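Local coordinates for protein IG hypothetical 16092 (Bacillus cereus ATCC 14579, PDB 1YQH) that is of unknown function but, as a member of the UPF0045 (DUF77) family, may bind thiamine or a related compound, at residues Val8-Lys19 with Gly72-His83. Residues are numbered along the deposited sequence; the frame is centred on the assembly and turned at random.
Sequences VTMSFSVVPQAK and GAEEVITSIKIH
The side chains of Gln-17 and Glu-75 run side by side, their amide and carboxylate planes 86° apart; the touching is done by Gln-17 CG, 3.7 Å from Glu-75 OE2, not by the amide. The pair ends an antiparallel ladder between strands 8-17 and 75-83, the first and last of a ferredoxin-like beta-alpha-beta-beta-alpha-beta fold, neighbours in a sheet backed by helices 23-36 and 54-70. Paired backbone bonds join Ser-11 with Lys-81, Ser-13 with Ser-79 and Val-15 with Ile-77. Glu-75 OE1 bridges to Arg-85 of the second subunit, and Gln-17 NE2 reaches Pro-16 O of the fourth. The ring of Phe-12 leaves the ladder toward Val-34 and Ala-64 of the two helices, while its CB stays 3.2 Å from Ser-79 O.

On that helix-facing side, Met-10 (a selenomethionine) has CG anti to the backbone N (chi1 -175°), which lays CG 3.7 Å from Ile-80 CG2; a bend at chi3 then brings CE to Ile-82 CG1. Farther along, Val-14 CB meets Val-76 CG1. On the other face, a water donates to Ile-77 O, bonds Ser-79 OG and donates a weak hydrogen bond to Ser-13 OG, which also bonds Glu-47.

Strand 75-83 pairs antiparallel with a strand of the second subunit. Where Glu-74 and Glu-75 both face Gln-17, a classic beta bulge forms: Glu-74 N bonds Gln-17 O at 2.7 Å. The Glu-74 side chain, bent at chi2, crosses that of Lys-19 at about a right angle, OE2 accepting Lys-19 N on its syn side at 2.8 Å.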
ATOM      1  N   VAL A   8       3.267 -18.151  -0.203  1.00 13.40           N
ATOM      2  CA  VAL A   8       3.102 -16.773  -0.658  1.00 12.70           C
ATOM      3  C   VAL A   8       4.288 -15.985  -0.098  1.00 11.77           C
ATOM      4  O   VAL A   8       4.978 -16.420   0.844  1.00 10.58           O
ATOM      5  CB  VAL A   8       1.746 -16.100  -0.225  1.00 13.10           C
ATOM      6  CG1 VAL A   8       0.555 -16.920  -0.706  1.00 14.04           C
ATOM      7  CG2 VAL A   8       1.672 -15.870   1.286  1.00 14.83           C
ATOM      8  N   THR A   9       4.539 -14.835  -0.701  1.00 11.07           N
ATOM      9  CA  THR A   9       5.412 -13.835  -0.127  1.00 11.77           C
ATOM     10  C   THR A   9       4.516 -12.608   0.145  1.00 11.80           C
ATOM     11  O   THR A   9       3.591 -12.327  -0.619  1.00 10.90           O
ATOM     12  CB  THR A   9       6.590 -13.539  -1.090  1.00 11.99           C
ATOM     13  OG1 THR A   9       7.354 -14.753  -1.280  1.00 13.96           O
ATOM     14  CG2 THR A   9       7.509 -12.469  -0.531  1.00 13.53           C
HETATM   15  N   MSE A  10       4.776 -11.918   1.247  1.00 12.25           N
HETATM   16  CA  MSE A  10       3.926 -10.830   1.707  1.00 14.75           C
HETATM   17  C   MSE A  10       4.826  -9.781   2.357  1.00 13.61           C
HETATM   18  O   MSE A  10       5.906 -10.114   2.852  1.00 13.50           O
HETATM   19  CB  MSE A  10       2.957 -11.399   2.745  1.00 14.65           C
HETATM   20  CG  MSE A  10       1.908 -10.455   3.265  1.00 17.32           C
HETATM   21 SE   MSE A  10       0.878 -11.362   4.634  1.00 22.82          SE
HETATM   22  CE  MSE A  10       0.021 -12.766   3.545  1.00 17.35           C
ATOM     23  N   SER A  11       4.418  -8.514   2.313  1.00 11.56           N
ATOM     24  CA  SER A  11       4.993  -7.537   3.213  1.00 11.06           C
ATOM     25  C   SER A  11       3.892  -6.848   3.981  1.00 10.74           C
ATOM     26  O   SER A  11       2.731  -6.826   3.541  1.00 11.24           O
ATOM     27  CB  SER A  11       5.870  -6.517   2.470  1.00 11.13           C
ATOM     28  OG  SER A  11       5.097  -5.695   1.618  1.00 12.48           O
ATOM     29  N   PHE A  12       4.237  -6.307   5.141  1.00 10.61           N
ATOM     30  CA  PHE A  12       3.252  -5.563   5.905  1.00 10.49           C
ATOM     31  C   PHE A  12       3.925  -4.530   6.773  1.00 10.43           C
ATOM     32  O   PHE A  12       5.128  -4.619   7.080  1.00  9.86           O
ATOM     33  CB  PHE A  12       2.393  -6.519   6.772  1.00 10.81           C
ATOM     34  CG  PHE A  12       3.005  -6.857   8.116  1.00 10.90           C
ATOM     35  CD1 PHE A  12       2.547  -6.230   9.283  1.00 12.07           C
ATOM     36  CD2 PHE A  12       4.032  -7.801   8.222  1.00 11.41           C
ATOM     37  CE1 PHE A  12       3.094  -6.529  10.530  1.00 11.75           C
ATOM     38  CE2 PHE A  12       4.585  -8.110   9.466  1.00 10.55           C
ATOM     39  CZ  PHE A  12       4.122  -7.476  10.624  1.00 11.29           C
ATOM     40  N   SER A  13       3.135  -3.549   7.178  1.00  9.42           N
ATOM     41  CA  SER A  13       3.584  -2.588   8.166  1.00 10.10           C
ATOM     42  C   SER A  13       2.423  -2.197   9.066  1.00  9.79           C
ATOM     43  O   SER A  13       1.262  -2.316   8.662  1.00 10.44           O
ATOM     44  CB  SER A  13       4.182  -1.360   7.474  1.00  9.77           C
ATOM     45  OG  SER A  13       3.255  -0.789   6.575  1.00 13.23           O
ATOM     46  N   VAL A  14       2.753  -1.745  10.278  1.00  9.75           N
ATOM     47  CA  VAL A  14       1.767  -1.191  11.213  1.00 10.12           C
ATOM     48  C   VAL A  14       2.183   0.222  11.590  1.00 10.40           C
ATOM     49  O   VAL A  14       3.357   0.476  11.898  1.00 11.36           O
ATOM     50  CB  VAL A  14       1.609  -2.089  12.474  1.00 10.29           C
ATOM     51  CG1 VAL A  14       0.925  -3.402  12.099  1.00 10.80           C
ATOM     52  CG2 VAL A  14       2.975  -2.366  13.114  1.00 10.90           C
ATOM     53  N   VAL A  15       1.241   1.156  11.522  1.00  9.90           N
ATOM     54  CA  VAL A  15       1.499   2.533  11.944  1.00 10.49           C
ATOM     55  C   VAL A  15       0.489   2.817  13.045  1.00 10.73           C
ATOM     56  O   VAL A  15      -0.704   3.008  12.767  1.00 11.01           O
ATOM     57  CB  VAL A  15       1.325   3.543  10.809  1.00 11.12           C
ATOM     58  CG1 VAL A  15       1.689   4.929  11.278  1.00 11.37           C
ATOM     59  CG2 VAL A  15       2.161   3.139   9.599  1.00 11.91           C
ATOM     60  N   PRO A  16       0.950   2.791  14.296  1.00 11.25           N
ATOM     61  CA  PRO A  16       0.059   2.950  15.442  1.00 11.60           C
ATOM     62  C   PRO A  16      -0.118   4.392  15.894  1.00 11.94           C
ATOM     63  O   PRO A  16       0.745   5.240  15.629  1.00 12.22           O
ATOM     64  CB  PRO A  16       0.782   2.154  16.530  1.00 11.88           C
ATOM     65  CG  PRO A  16       2.247   2.382  16.217  1.00 11.87           C
ATOM     66  CD  PRO A  16       2.342   2.502  14.705  1.00 11.83           C
ATOM     67  N   GLN A  17      -1.247   4.653  16.549  1.00 11.95           N
ATOM     68  CA  GLN A  17      -1.446   5.875  17.318  1.00 12.81           C
ATOM     69  C   GLN A  17      -1.509   5.455  18.771  1.00 13.26           C
ATOM     70  O   GLN A  17      -2.371   4.649  19.156  1.00 13.63           O
ATOM     71  CB  GLN A  17      -2.755   6.560  16.931  1.00 12.76           C
ATOM     72  CG  GLN A  17      -2.793   7.060  15.508  1.00 13.71           C
ATOM     73  CD  GLN A  17      -1.815   8.194  15.259  1.00 15.85           C
ATOM     74  OE1 GLN A  17      -1.667   9.109  16.083  1.00 15.20           O
ATOM     75  NE2 GLN A  17      -1.161   8.152  14.107  1.00 16.41           N
ATOM     76  N   ALA A  18      -0.603   5.997  19.577  1.00 14.06           N
ATOM     77  CA  ALA A  18      -0.556   5.677  21.009  1.00 15.21           C
ATOM     78  C   ALA A  18      -0.401   6.953  21.836  1.00 16.45           C
ATOM     79  O   ALA A  18       0.581   7.677  21.665  1.00 17.32           O
ATOM     80  CB  ALA A  18       0.575   4.717  21.307  1.00 15.39           C
ATOM     81  N   LYS A  19      -1.344   7.186  22.752  1.00 16.95           N
ATOM     82  CA  LYS A  19      -1.368   8.407  23.575  1.00 18.30           C
ATOM     83  C   LYS A  19      -0.207   8.520  24.571  1.00 18.09           C
ATOM     84  O   LYS A  19       0.212   9.630  24.899  1.00 18.69           O
ATOM     85  CB  LYS A  19      -2.706   8.548  24.332  1.00 18.29           C
ATOM     86  CG  LYS A  19      -3.939   8.851  23.464  1.00 19.77           C
ATOM     87  CD  LYS A  19      -5.230   8.559  24.233  1.00 21.34           C
ATOM     88  CE  LYS A  19      -6.479   8.744  23.383  1.00 26.14           C
ATOM     89  NZ  LYS A  19      -7.729   8.404  24.151  1.00 28.80           N
ATOM     90  N   GLY A  72      -0.555  -0.487  23.910  1.00 12.65           N
ATOM     91  CA  GLY A  72      -1.051   0.862  24.198  1.00 12.94           C
ATOM     92  C   GLY A  72      -1.558   1.681  23.021  1.00 12.46           C
ATOM     93  O   GLY A  72      -1.999   2.820  23.208  1.00 12.76           O
ATOM     94  N   ALA A  73      -1.514   1.135  21.809  1.00 11.96           N
ATOM     95  CA  ALA A  73      -2.068   1.868  20.669  1.00 11.70           C
ATOM     96  C   ALA A  73      -3.591   1.915  20.754  1.00 12.11           C
ATOM     97  O   ALA A  73      -4.237   0.901  21.046  1.00 12.38           O
ATOM     98  CB  ALA A  73      -1.620   1.247  19.324  1.00 11.07           C
ATOM     99  N   GLU A  74      -4.151   3.097  20.509  1.00 12.30           N
ATOM    100  CA  GLU A  74      -5.594   3.258  20.427  1.00 13.59           C
ATOM    101  C   GLU A  74      -6.107   2.811  19.055  1.00 13.02           C
ATOM    102  O   GLU A  74      -7.238   2.330  18.930  1.00 12.95           O
ATOM    103  CB  GLU A  74      -5.976   4.710  20.733  1.00 14.43           C
ATOM    104  CG  GLU A  74      -5.992   5.042  22.253  1.00 19.72           C
ATOM    105  CD  GLU A  74      -4.596   5.141  22.917  1.00 25.68           C
ATOM    106  OE1 GLU A  74      -4.432   4.642  24.061  1.00 28.94           O
ATOM    107  OE2 GLU A  74      -3.673   5.727  22.320  1.00 27.00           O
ATOM    108  N   GLU A  75      -5.269   2.955  18.030  1.00 11.35           N
ATOM    109  CA  GLU A  75      -5.626   2.492  16.690  1.00 11.87           C
ATOM    110  C   GLU A  75      -4.380   2.193  15.884  1.00 10.88           C
ATOM    111  O   GLU A  75      -3.281   2.620  16.241  1.00 10.47           O
ATOM    112  CB  GLU A  75      -6.530   3.498  15.959  1.00 11.67           C
ATOM    113  CG  GLU A  75      -5.880   4.866  15.705  1.00 13.31           C
ATOM    114  CD  GLU A  75      -6.819   5.875  15.034  1.00 14.56           C
ATOM    115  OE1 GLU A  75      -8.055   5.675  15.040  1.00 15.38           O
ATOM    116  OE2 GLU A  75      -6.308   6.894  14.512  1.00 19.77           O
ATOM    117  N   VAL A  76      -4.555   1.461  14.790  1.00 10.57           N
ATOM    118  CA  VAL A  76      -3.423   1.071  13.966  1.00 10.95           C
ATOM    119  C   VAL A  76      -3.860   1.134  12.522  1.00 11.00           C
ATOM    120  O   VAL A  76      -4.965   0.704  12.196  1.00 11.15           O
ATOM    121  CB  VAL A  76      -2.984  -0.400  14.252  1.00 11.63           C
ATOM    122  CG1 VAL A  76      -1.745  -0.759  13.432  1.00 12.44           C
ATOM    123  CG2 VAL A  76      -2.749  -0.644  15.743  1.00 11.56           C
ATOM    124  N   ILE A  77      -2.991   1.663  11.661  1.00 10.42           N
ATOM    125  CA  ILE A  77      -3.200   1.550  10.221  1.00 10.31           C
ATOM    126  C   ILE A  77      -2.244   0.468   9.732  1.00 10.84           C
ATOM    127  O   ILE A  77      -1.010   0.596   9.872  1.00 10.41           O
ATOM    128  CB  ILE A  77      -2.926   2.878   9.482  1.00 11.05           C
ATOM    129  CG1 ILE A  77      -3.751   4.036  10.062  1.00 11.72           C
ATOM    130  CG2 ILE A  77      -3.146   2.719   7.955  1.00 11.09           C
ATOM    131  CD1 ILE A  77      -5.292   3.865   9.960  1.00 14.27           C
ATOM    132  N   THR A  78      -2.811  -0.602   9.185  1.00 10.44           N
ATOM    133  CA  THR A  78      -2.019  -1.765   8.802  1.00 10.87           C
ATOM    134  C   THR A  78      -2.047  -1.902   7.282  1.00 11.65           C
ATOM    135  O   THR A  78      -3.114  -1.883   6.683  1.00 13.02           O
ATOM    136  CB  THR A  78      -2.562  -3.040   9.513  1.00 11.16           C
ATOM    137  OG1 THR A  78      -2.518  -2.853  10.938  1.00 11.11           O
ATOM    138  CG2 THR A  78      -1.750  -4.305   9.141  1.00 11.89           C
ATOM    139  N   SER A  79      -0.871  -2.030   6.671  1.00 11.47           N
ATOM    140  CA  SER A  79      -0.757  -2.169   5.220  1.00 12.29           C
ATOM    141  C   SER A  79      -0.214  -3.563   4.924  1.00 12.00           C
ATOM    142  O   SER A  79       0.657  -4.060   5.637  1.00 12.32           O
ATOM    143  CB  SER A  79       0.200  -1.126   4.638  1.00 12.71           C
ATOM    144  OG  SER A  79      -0.197   0.201   4.957  1.00 15.00           O
ATOM    145  N   ILE A  80      -0.730  -4.186   3.876  1.00 11.76           N
ATOM    146  CA  ILE A  80      -0.320  -5.531   3.496  1.00 12.61           C
ATOM    147  C   ILE A  80      -0.190  -5.563   1.983  1.00 13.03           C
ATOM    148  O   ILE A  80      -1.007  -4.960   1.275  1.00 13.08           O
ATOM    149  CB  ILE A  80      -1.370  -6.614   3.929  1.00 12.23           C
ATOM    150  CG1 ILE A  80      -1.657  -6.543   5.435  1.00 12.19           C
ATOM    151  CG2 ILE A  80      -0.885  -8.020   3.538  1.00 12.99           C
ATOM    152  CD1 ILE A  80      -2.889  -7.324   5.902  1.00 12.59           C
ATOM    153  N   LYS A  81       0.850  -6.236   1.488  1.00 13.20           N
ATOM    154  CA  LYS A  81       0.928  -6.547   0.070  1.00 13.90           C
ATOM    155  C   LYS A  81       1.212  -8.042  -0.065  1.00 13.29           C
ATOM    156  O   LYS A  81       2.113  -8.567   0.602  1.00 14.00           O
ATOM    157  CB  LYS A  81       2.031  -5.744  -0.604  1.00 14.46           C
ATOM    158  CG  LYS A  81       1.843  -5.611  -2.111  1.00 18.42           C
ATOM    159  CD  LYS A  81       2.809  -4.591  -2.707  1.00 24.04           C
ATOM    160  CE  LYS A  81       2.335  -3.135  -2.546  1.00 26.31           C
ATOM    161  NZ  LYS A  81       1.200  -2.754  -3.452  1.00 28.43           N
ATOM    162  N   ILE A  82       0.442  -8.716  -0.907  1.00 12.23           N
ATOM    163  CA  ILE A  82       0.572 -10.163  -1.064  1.00 11.42           C
ATOM    164  C   ILE A  82       0.910 -10.480  -2.509  1.00 11.06           C
ATOM    165  O   ILE A  82       0.244  -9.984  -3.419  1.00 10.61           O
ATOM    166  CB  ILE A  82      -0.731 -10.933  -0.694  1.00 11.47           C
ATOM    167  CG1 ILE A  82      -1.246 -10.518   0.688  1.00 11.70           C
ATOM    168  CG2 ILE A  82      -0.520 -12.464  -0.759  1.00 12.32           C
ATOM    169  CD1 ILE A  82      -2.646 -11.045   1.017  1.00 11.10           C
ATOM    170  N   HIS A  83       1.926 -11.332  -2.708  1.00  9.59           N
ATOM    171  CA  HIS A  83       2.182 -11.923  -4.021  1.00  9.99           C
ATOM    172  C   HIS A  83       1.629 -13.336  -3.987  1.00  9.91           C
ATOM    173  O   HIS A  83       2.162 -14.218  -3.306  1.00 10.24           O
ATOM    174  CB  HIS A  83       3.689 -11.947  -4.353  1.00  9.88           C
ATOM    175  CG  HIS A  83       3.972 -12.232  -5.797  1.00 10.41           C
ATOM    176  ND1 HIS A  83       5.097 -11.766  -6.442  1.00 12.15           N
ATOM    177  CD2 HIS A  83       3.269 -12.931  -6.719  1.00 12.33           C
ATOM    178  CE1 HIS A  83       5.083 -12.179  -7.699  1.00 13.14           C
ATOM    179  NE2 HIS A  83       3.981 -12.881  -7.896  1.00 10.86           N
TER
HETATM  180  O   HOH W   1       0.453   0.963   7.462  1.00 17.55           O